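Local coordinates for ABC transporter substrate-binding protein (Rhizobium radiobacter, PDB 6TFS) that holds an open-chain deoxyfructosyl-glutamate ligand and, as a family 5 solute-binding protein, probably hands such solutes to an ABC transporter for uptake, at residues W69-R74 / P133-L138; Y110-K115 / I126-R131; L345-Q350 / L360-V365. All coordinates share one frame; numbering follows the deposited sequence. Where two conformers were deposited one is given.

Contact 1 (W69-R74 / P133-L138); sequences WTFKLR and PSLLAL
Leu-135 and Leu-136 press onto the aromatic rings of Trp-69 and Phe-71, and the contact across the two segments is wholly apolar. The short helix that carries the leucines starts at Ser-134. Ser-134 is the N-cap residue, and its OG accepts from Ala-137 N at 3.2 Å, a capping bond. This ties the first turn, where the backbone bond from Leu-138 N to Leu-135 O is weak.

Leu-135 comes next and lies over one face of the indole. Its CG stands anti to the backbone N (chi1 176°), and an unusual chi2 of 99° lays CD2 on the ring. CD2 sits 3.5 Å from the centroid of the five-membered ring of Trp-69, 22° off the ring normal, a CH-pi contact. Leu-135 CD2 is 3.3 Å from Trp-69 CG, a very close approach that suggests strain or some doubt in the methyl's place. The same methyl reaches the edge of the Phe-71 ring, 4.0 Å from Phe-71 CZ.

Leu-136 follows. Its CG is 4.1 Å from Trp-69 CZ3, at the six-membered end of the indole. Its CD2 methyl lies in the plane of the phenyl ring, at the edge, 3.8 Å from Phe-71 CE2. Leu-135 CD2 thus touches indole face and phenyl edge at once.

The indole NE1 is bonded to Gln-66 O. Strand 68-73 runs between strands 57-62 and 123-128 of an antiparallel sheet. Helix 135-138 rests on that sheet, with Leu-136 also touching Trp-60 and Leu-135 touching Leu-128. Helix 392-400 meets Ala-137 and Leu-138.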
loop_
_atom_site.group_PDB
_atom_site.type_symbol
_atom_site.label_atom_id
_atom_site.label_comp_id
_atom_site.label_asym_id
_atom_site.label_seq_id
_atom_site.Cartn_x
_atom_site.Cartn_y
_atom_site.Cartn_z
ATOM N N TRP A 69 -21.464 15.511 1.936
ATOM C CA TRP A 69 -20.216 16.282 1.894
ATOM C C TRP A 69 -20.110 17.099 0.619
ATOM O O TRP A 69 -20.239 16.553 -0.476
ATOM C CB TRP A 69 -19.005 15.354 2.052
ATOM C CG TRP A 69 -18.934 14.689 3.393
ATOM C CD1 TRP A 69 -19.694 13.643 3.832
ATOM C CD2 TRP A 69 -17.982 14.957 4.430
ATOM N NE1 TRP A 69 -19.323 13.291 5.103
ATOM C CE2 TRP A 69 -18.259 14.067 5.491
ATOM C CE3 TRP A 69 -16.910 15.864 4.562
ATOM C CZ2 TRP A 69 -17.546 14.095 6.697
ATOM C CZ3 TRP A 69 -16.197 15.887 5.753
ATOM C CH2 TRP A 69 -16.515 15.011 6.804
ATOM N N THR A 70 -19.886 18.411 0.760
ATOM C CA THR A 70 -19.801 19.333 -0.377
ATOM C C THR A 70 -18.403 19.918 -0.504
ATOM O O THR A 70 -17.894 20.504 0.440
ATOM C CB THR A 70 -20.918 20.386 -0.290
ATOM O OG1 THR A 70 -22.158 19.707 -0.085
ATOM C CG2 THR A 70 -21.016 21.241 -1.538
ATOM N N PHE A 71 -17.799 19.769 -1.681
ATOM C CA PHE A 71 -16.445 20.236 -1.980
ATOM C C PHE A 71 -16.450 21.368 -2.990
ATOM O O PHE A 71 -17.091 21.278 -4.042
ATOM C CB PHE A 71 -15.556 19.070 -2.466
ATOM C CG PHE A 71 -15.297 18.046 -1.388
ATOM C CD1 PHE A 71 -16.247 17.075 -1.084
ATOM C CD2 PHE A 71 -14.119 18.073 -0.653
ATOM C CE1 PHE A 71 -16.043 16.181 -0.033
ATOM C CE2 PHE A 71 -13.905 17.159 0.382
ATOM C CZ PHE A 71 -14.875 16.231 0.693
ATOM N N LYS A 72 -15.743 22.447 -2.649
ATOM C CA LYS A 72 -15.591 23.608 -3.521
ATOM C C LYS A 72 -14.223 23.495 -4.163
ATOM O O LYS A 72 -13.217 23.443 -3.460
ATOM C CB LYS A 72 -15.754 24.929 -2.739
ATOM C CG LYS A 72 -17.208 25.267 -2.393
ATOM C CD LYS A 72 -18.005 25.833 -3.590
ATOM C CE LYS A 72 -19.456 26.092 -3.255
ATOM N NZ LYS A 72 -20.209 26.628 -4.420
ATOM N N LEU A 73 -14.193 23.400 -5.499
ATOM C CA LEU A 73 -12.954 23.218 -6.247
ATOM C C LEU A 73 -12.217 24.512 -6.518
ATOM O O LEU A 73 -12.848 25.535 -6.754
ATOM C CB LEU A 73 -13.211 22.476 -7.578
ATOM C CG LEU A 73 -14.115 21.220 -7.562
ATOM C CD1 LEU A 73 -14.193 20.606 -8.937
ATOM C CD2 LEU A 73 -13.616 20.171 -6.574
ATOM N N ARG A 74 -10.866 24.449 -6.529
ATOM C CA ARG A 74 -10.016 25.575 -6.924
ATOM C C ARG A 74 -10.284 25.790 -8.434
ATOM O O ARG A 74 -10.344 24.797 -9.167
ATOM C CB ARG A 74 -8.535 25.220 -6.749
ATOM C CG ARG A 74 -8.018 25.150 -5.319
ATOM C CD ARG A 74 -6.514 24.882 -5.326
ATOM N NE ARG A 74 -5.752 25.974 -5.947
ATOM C CZ ARG A 74 -4.756 26.637 -5.361
ATOM N NH1 ARG A 74 -4.361 26.311 -4.134
ATOM N NH2 ARG A 74 -4.131 27.614 -6.008
ATOM N N PRO A 133 -15.858 5.755 8.757
ATOM C CA PRO A 133 -14.913 6.285 9.770
ATOM C C PRO A 133 -14.341 7.658 9.401
ATOM O O PRO A 133 -14.271 8.523 10.259
ATOM C CB PRO A 133 -13.805 5.231 9.807
ATOM C CG PRO A 133 -14.498 3.977 9.409
ATOM C CD PRO A 133 -15.515 4.367 8.382
ATOM N N SER A 134 -13.976 7.859 8.120
ATOM C CA SER A 134 -13.434 9.121 7.615
ATOM C C SER A 134 -13.662 9.236 6.112
ATOM O O SER A 134 -13.007 8.543 5.324
ATOM C CB SER A 134 -11.940 9.244 7.934
ATOM O OG SER A 134 -11.379 10.401 7.333
ATOM N N LEU A 135 -14.580 10.122 5.709
ATOM C CA LEU A 135 -14.818 10.341 4.289
ATOM C C LEU A 135 -13.602 11.017 3.630
ATOM O O LEU A 135 -13.254 10.664 2.499
ATOM C CB LEU A 135 -16.116 11.126 4.013
ATOM C CG LEU A 135 -16.278 11.425 2.527
ATOM C CD1 LEU A 135 -17.202 10.477 1.822
ATOM C CD2 LEU A 135 -16.421 12.858 2.261
ATOM N N LEU A 136 -12.953 11.966 4.349
ATOM C CA LEU A 136 -11.765 12.665 3.852
ATOM C C LEU A 136 -10.633 11.701 3.488
ATOM O O LEU A 136 -9.957 11.929 2.489
ATOM C CB LEU A 136 -11.294 13.783 4.799
ATOM C CG LEU A 136 -12.240 15.002 4.937
ATOM C CD1 LEU A 136 -11.746 15.960 6.017
ATOM C CD2 LEU A 136 -12.443 15.731 3.592
ATOM N N ALA A 137 -10.489 10.586 4.250
ATOM C CA ALA A 137 -9.515 9.512 4.004
ATOM C C ALA A 137 -9.663 8.907 2.592
ATOM O O ALA A 137 -8.671 8.706 1.896
ATOM C CB ALA A 137 -9.695 8.417 5.042
ATOM N N LEU A 138 -10.913 8.651 2.176
ATOM C CA LEU A 138 -11.286 8.092 0.883
ATOM C C LEU A 138 -10.975 9.048 -0.259
ATOM O O LEU A 138 -10.793 8.615 -1.390
ATOM C CB LEU A 138 -12.804 7.771 0.878
ATOM C CG LEU A 138 -13.324 6.785 1.943
ATOM C CD1 LEU A 138 -14.859 6.719 1.927
ATOM C CD2 LEU A 138 -12.744 5.401 1.730
#

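Contact 2 (Y110-K115 / I126-R131); sequences YAAIQK and ITLTRR
A beta hairpin joins Gln-114 and Lys-115 to Thr-127 through a classic beta bulge. Both residues face the one threonine. Gln-114 N donates to Thr-127 O at 2.8 Å. Lys-115 N gives the same oxygen a weak bond. Thr-127 N returns a bond to Lys-115 O at 2.9 Å.

The register shifts by one at the bulge. Ile-113 and Leu-128 form a non-hydrogen-bonded pair, and Ile-113 CG1 meets Leu-128 CD2 at 3.7 Å and also touches Ile-126 CG2. These apolar groups lie on the buried side. The Thr-127 methyl CG2 lies alongside the Gln-114 amide, with NE2 at 3.9 Å. Lys-115 runs beside the same threonine, pointing the same way, with its CG against Thr-127 CB.

Past the strand ends the chains stay joined. Thr-129 N binds Ala-112 O at 2.8 Å. A water links Ala-111 O with Thr-129 OG1. Arg-130 CG sits between its own backbone N and carbonyl carbon (chi1 58°), which folds the chain back over Ala-112. The Ala-112 CB lies over the centre of one face of the Arg-130 guanidinium, 4.0 Å above it. Arg-130 O is buried here without a polar partner, with Ala-112 CB close to it. Arg-429 brings a like charge near the arginine end.

A type I turn from Tyr-110 to Ile-113 leads into the edge strand 113-120. The whole is an antiparallel hairpin with a classic bulge, where the extra residue accentuates the strand twist.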
loop_
_atom_site.group_PDB
_atom_site.type_symbol
_atom_site.label_atom_id
_atom_site.label_comp_id
_atom_site.label_asym_id
_atom_site.label_seq_id
_atom_site.Cartn_x
_atom_site.Cartn_y
_atom_site.Cartn_z
ATOM N N TYR A 110 -15.288 2.566 -1.164
ATOM C CA TYR A 110 -16.334 3.512 -1.537
ATOM C C TYR A 110 -17.745 2.932 -1.522
ATOM O O TYR A 110 -18.663 3.583 -2.021
ATOM C CB TYR A 110 -16.002 4.128 -2.916
ATOM C CG TYR A 110 -14.630 4.751 -2.953
ATOM C CD1 TYR A 110 -13.508 3.994 -3.283
ATOM C CD2 TYR A 110 -14.433 6.074 -2.564
ATOM C CE1 TYR A 110 -12.229 4.539 -3.231
ATOM C CE2 TYR A 110 -13.159 6.635 -2.531
ATOM C CZ TYR A 110 -12.061 5.860 -2.852
ATOM O OH TYR A 110 -10.810 6.397 -2.772
ATOM N N ALA A 111 -17.925 1.731 -0.924
ATOM C CA ALA A 111 -19.213 1.024 -0.844
ATOM C C ALA A 111 -20.358 1.865 -0.252
ATOM O O ALA A 111 -21.486 1.762 -0.736
ATOM C CB ALA A 111 -19.053 -0.276 -0.069
ATOM N N ALA A 112 -20.066 2.719 0.760
ATOM C CA ALA A 112 -21.075 3.569 1.391
ATOM C C ALA A 112 -21.530 4.756 0.530
ATOM O O ALA A 112 -22.566 5.325 0.838
ATOM C CB ALA A 112 -20.617 4.040 2.765
ATOM N N ILE A 113 -20.794 5.120 -0.548
ATOM C CA ILE A 113 -21.218 6.224 -1.427
ATOM C C ILE A 113 -22.504 5.828 -2.178
ATOM O O ILE A 113 -22.548 4.786 -2.831
ATOM C CB ILE A 113 -20.100 6.722 -2.401
ATOM C CG1 ILE A 113 -18.900 7.345 -1.626
ATOM C CG2 ILE A 113 -20.666 7.695 -3.457
ATOM C CD1 ILE A 113 -17.686 7.807 -2.481
ATOM N N GLN A 114 -23.540 6.665 -2.056
ATOM C CA GLN A 114 -24.818 6.502 -2.738
ATOM C C GLN A 114 -24.739 7.214 -4.108
ATOM O O GLN A 114 -25.078 6.614 -5.130
ATOM C CB GLN A 114 -25.947 7.084 -1.874
ATOM C CG GLN A 114 -27.345 6.938 -2.460
ATOM C CD GLN A 114 -28.298 7.904 -1.797
ATOM O OE1 GLN A 114 -28.685 7.745 -0.631
ATOM N NE2 GLN A 114 -28.685 8.941 -2.520
ATOM N N LYS A 115 -24.268 8.484 -4.115
ATOM C CA LYS A 115 -24.132 9.299 -5.325
ATOM C C LYS A 115 -23.080 10.413 -5.203
ATOM O O LYS A 115 -22.748 10.864 -4.101
ATOM C CB LYS A 115 -25.492 9.869 -5.792
ATOM C CG LYS A 115 -26.200 10.773 -4.787
ATOM C CD LYS A 115 -27.504 11.322 -5.343
ATOM C CE LYS A 115 -28.342 11.968 -4.267
ATOM N NZ LYS A 115 -29.628 12.487 -4.805
ATOM N N ILE A 126 -21.147 14.783 -2.416
ATOM C CA ILE A 126 -21.031 13.339 -2.178
ATOM C C ILE A 126 -22.056 12.968 -1.111
ATOM O O ILE A 126 -22.046 13.535 -0.013
ATOM C CB ILE A 126 -19.578 12.908 -1.787
ATOM C CG1 ILE A 126 -18.594 13.195 -2.937
ATOM C CG2 ILE A 126 -19.522 11.413 -1.362
ATOM C CD1 ILE A 126 -17.152 13.384 -2.512
ATOM N N THR A 127 -22.939 12.020 -1.445
ATOM C CA THR A 127 -23.973 11.533 -0.537
ATOM C C THR A 127 -23.646 10.102 -0.157
ATOM O O THR A 127 -23.387 9.271 -1.028
ATOM C CB THR A 127 -25.377 11.703 -1.157
ATOM O OG1 THR A 127 -25.584 13.086 -1.444
ATOM C CG2 THR A 127 -26.492 11.219 -0.235
ATOM N N LEU A 128 -23.659 9.825 1.149
ATOM C CA LEU A 128 -23.384 8.503 1.701
ATOM C C LEU A 128 -24.686 7.833 2.166
ATOM O O LEU A 128 -25.563 8.508 2.697
ATOM C CB LEU A 128 -22.405 8.611 2.884
ATOM C CG LEU A 128 -21.004 9.177 2.604
ATOM C CD1 LEU A 128 -20.265 9.404 3.898
ATOM C CD2 LEU A 128 -20.197 8.247 1.716
ATOM N N THR A 129 -24.790 6.506 1.974
ATOM C CA THR A 129 -25.923 5.667 2.396
ATOM C C THR A 129 -25.881 5.507 3.925
ATOM O O THR A 129 -26.918 5.463 4.578
ATOM C CB THR A 129 -25.832 4.275 1.699
ATOM O OG1 THR A 129 -25.770 4.461 0.287
ATOM C CG2 THR A 129 -27.016 3.372 2.016
ATOM N N ARG A 130 -24.667 5.393 4.470
ATOM C CA ARG A 130 -24.365 5.200 5.885
ATOM C C ARG A 130 -23.024 5.884 6.185
ATOM O O ARG A 130 -22.284 6.223 5.258
ATOM C CB ARG A 130 -24.278 3.688 6.206
ATOM C CG ARG A 130 -23.223 2.948 5.378
ATOM C CD ARG A 130 -23.043 1.503 5.786
ATOM N NE ARG A 130 -21.706 1.016 5.431
ATOM C CZ ARG A 130 -21.393 0.424 4.280
ATOM N NH1 ARG A 130 -22.325 0.214 3.356
ATOM N NH2 ARG A 130 -20.150 0.025 4.050
ATOM N N ARG A 131 -22.713 6.064 7.472
ATOM C CA ARG A 131 -21.483 6.700 7.943
ATOM C C ARG A 131 -20.237 5.884 7.641
ATOM O O ARG A 131 -20.272 4.649 7.662
ATOM C CB ARG A 131 -21.547 6.936 9.459
ATOM C CG ARG A 131 -22.461 8.081 9.883
ATOM C CD ARG A 131 -22.569 8.174 11.397
ATOM N NE ARG A 131 -23.002 6.912 12.002
ATOM C CZ ARG A 131 -24.244 6.642 12.397
ATOM N NH1 ARG A 131 -25.198 7.562 12.295
ATOM N NH2 ARG A 131 -24.538 5.454 12.914
HETATM O O HOH W 1 -24.136 2.419 -0.694
#

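Contact 3 (L345-Q350 / L360-V365)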
loop_
_atom_site.group_PDB
_atom_site.type_symbol
_atom_site.label_atom_id
_atom_site.label_comp_id
_atom_site.label_asym_id
_atom_site.label_seq_id
_atom_site.Cartn_x
_atom_site.Cartn_y
_atom_site.Cartn_z
ATOM N N LEU A 345 12.360 -12.604 3.080
ATOM C CA LEU A 345 11.424 -12.891 4.160
ATOM C C LEU A 345 10.881 -14.329 4.061
ATOM O O LEU A 345 10.924 -15.042 5.060
ATOM C CB LEU A 345 10.293 -11.843 4.239
ATOM C CG LEU A 345 9.281 -11.993 5.379
ATOM C CD1 LEU A 345 9.977 -12.028 6.794
ATOM C CD2 LEU A 345 8.244 -10.898 5.310
ATOM N N ALA A 346 10.471 -14.768 2.839
ATOM C CA ALA A 346 9.999 -16.130 2.561
ATOM C C ALA A 346 11.079 -17.149 2.916
ATOM O O ALA A 346 10.755 -18.195 3.474
ATOM C CB ALA A 346 9.598 -16.278 1.089
ATOM N N GLN A 347 12.358 -16.823 2.615
ATOM C CA GLN A 347 13.489 -17.703 2.911
ATOM C C GLN A 347 13.748 -17.832 4.420
ATOM O O GLN A 347 14.083 -18.921 4.879
ATOM C CB GLN A 347 14.746 -17.299 2.130
ATOM C CG GLN A 347 14.642 -17.704 0.657
ATOM C CD GLN A 347 15.560 -16.948 -0.276
ATOM O OE1 GLN A 347 16.250 -16.001 0.116
ATOM N NE2 GLN A 347 15.578 -17.355 -1.545
ATOM N N LEU A 348 13.539 -16.746 5.187
ATOM C CA LEU A 348 13.677 -16.785 6.644
ATOM C C LEU A 348 12.546 -17.655 7.235
ATOM O O LEU A 348 12.827 -18.482 8.101
ATOM C CB LEU A 348 13.705 -15.374 7.248
ATOM C CG LEU A 348 14.213 -15.213 8.702
ATOM C CD1 LEU A 348 15.453 -16.102 9.044
ATOM C CD2 LEU A 348 14.544 -13.778 8.995
ATOM N N ILE A 349 11.293 -17.494 6.721
ATOM C CA ILE A 349 10.134 -18.285 7.151
ATOM C C ILE A 349 10.391 -19.773 6.869
ATOM O O ILE A 349 10.173 -20.594 7.758
ATOM C CB ILE A 349 8.807 -17.758 6.524
ATOM C CG1 ILE A 349 8.501 -16.327 7.019
ATOM C CG2 ILE A 349 7.617 -18.699 6.800
ATOM C CD1 ILE A 349 7.796 -15.493 6.001
ATOM N N GLN A 350 10.885 -20.101 5.652
ATOM C CA GLN A 350 11.211 -21.461 5.218
ATOM C C GLN A 350 12.142 -22.159 6.245
ATOM O O GLN A 350 11.844 -23.278 6.668
ATOM C CB GLN A 350 11.808 -21.424 3.793
ATOM C CG GLN A 350 12.291 -22.765 3.250
ATOM C CD GLN A 350 12.934 -22.579 1.900
ATOM O OE1 GLN A 350 13.995 -21.974 1.770
ATOM N NE2 GLN A 350 12.314 -23.100 0.862
ATOM N N LEU A 360 8.542 -25.996 3.675
ATOM C CA LEU A 360 8.003 -24.953 2.815
ATOM C C LEU A 360 8.820 -24.836 1.524
ATOM O O LEU A 360 10.000 -24.483 1.556
ATOM C CB LEU A 360 7.905 -23.604 3.561
ATOM C CG LEU A 360 7.392 -22.388 2.761
ATOM C CD1 LEU A 360 5.925 -22.573 2.318
ATOM C CD2 LEU A 360 7.560 -21.098 3.568
ATOM N N ASN A 361 8.190 -25.163 0.396
ATOM C CA ASN A 361 8.795 -25.026 -0.927
ATOM C C ASN A 361 8.366 -23.693 -1.511
ATOM O O ASN A 361 7.207 -23.279 -1.359
ATOM C CB ASN A 361 8.443 -26.200 -1.843
ATOM C CG ASN A 361 9.060 -27.523 -1.402
ATOM O OD1 ASN A 361 10.115 -27.587 -0.750
ATOM N ND2 ASN A 361 8.421 -28.614 -1.762
ATOM N N LEU A 362 9.320 -22.979 -2.101
ATOM C CA LEU A 362 9.055 -21.664 -2.666
ATOM C C LEU A 362 9.155 -21.682 -4.185
ATOM O O LEU A 362 10.180 -22.093 -4.732
ATOM C CB LEU A 362 9.989 -20.585 -2.043
ATOM C CG LEU A 362 10.016 -20.508 -0.489
ATOM C CD1 LEU A 362 11.214 -19.687 0.011
ATOM C CD2 LEU A 362 8.697 -19.950 0.068
ATOM N N GLN A 363 8.059 -21.265 -4.849
ATOM C CA GLN A 363 7.941 -21.161 -6.303
ATOM C C GLN A 363 8.134 -19.658 -6.627
ATOM O O GLN A 363 7.189 -18.883 -6.468
ATOM C CB GLN A 363 6.553 -21.679 -6.731
ATOM C CG GLN A 363 6.299 -21.736 -8.232
ATOM C CD GLN A 363 4.845 -22.002 -8.567
ATOM O OE1 GLN A 363 4.130 -22.717 -7.852
ATOM N NE2 GLN A 363 4.375 -21.443 -9.673
ATOM N N PRO A 364 9.367 -19.206 -6.979
ATOM C CA PRO A 364 9.575 -17.761 -7.223
ATOM C C PRO A 364 8.958 -17.239 -8.519
ATOM O O PRO A 364 9.073 -17.868 -9.563
ATOM C CB PRO A 364 11.113 -17.601 -7.205
ATOM C CG PRO A 364 11.676 -18.974 -6.866
ATOM C CD PRO A 364 10.622 -19.965 -7.202
ATOM N N VAL A 365 8.272 -16.097 -8.432
ATOM C CA VAL A 365 7.600 -15.446 -9.568
ATOM C C VAL A 365 7.828 -13.929 -9.455
ATOM O O VAL A 365 7.736 -13.374 -8.351
ATOM C CB VAL A 365 6.052 -15.770 -9.591
ATOM C CG1 VAL A 365 5.328 -15.023 -10.723
ATOM C CG2 VAL A 365 5.788 -17.279 -9.691
HETATM O O HOH W 2 10.658 -25.393 5.571
#
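The amide of Gln-350 is the flat group that crosses from helix to strand, to Leu-360 and Leu-362. At its edge, NE2 donates to Leu-360 O at 2.8 Å. The bond is nearly straight, 169° at the hydrogen, and the oxygen lies only 2° out of the amide plane. Over one face sits the CD1 methyl of Leu-362, 3.7 Å from Gln-350 NE2 and about as near to CD and OE1. The bond at the edge and the methyl on the face together fix the turn of the amide.

CG of Gln-350 stands anti to the backbone N (chi1 176°), and this sends the extended chain across to the strand. The main chain is bridged too. A water donates to Gln-350 O at 2.7 Å and accepts from Leu-360 N, so the end of the helix segment and the start of the strand segment share two polar links.

The rest is apolar. Leu-362 turns its methyls to the helix, with CD2 3.9 Å from Ala-346 CB. Its CD1 also meets Gln-347 CG at 4.0 Å, from the more exposed side. Leu-360 CD2 lies 4.0 Å from Gln-350 CA, on the buried side of the helix.

Leu-360 and Leu-362 touch Met-334 on the neighbouring strand as well. Ala-346 also touches Leu-383 of strand 381-386. Strand 330-337, helix 340-353 and strand 358-365 make a beta-alpha-beta unit: the helix links two parallel strands, as in a beta-alpha-beta crossover, and its segment 345-350 runs roughly antiparallel to segment 360-365.

Contacts 1 and 2 both reach the same sheet, in which strands 68-73 and 123-128 are neighbours. They touch directly: Trp-69 O lies 2.8 Å from Ile-126 N, and Leu-138 O probably bonds Tyr-110 OH. Contact 1 is the more buried and has no hydrogen bond across it. Contact 2 is partly buried and lies at the sheet margin. There backbone bonds and a water dominate, with Ile-113 packing inward and the long side chains of Lys-115 and Arg-130 lying along the exposed part. Contact 3 stands apart, about 42 Å from contact 1 between centres and across the chain's centre. It mixes both chemistries, leucine packing beside a glutamine-to-backbone bond.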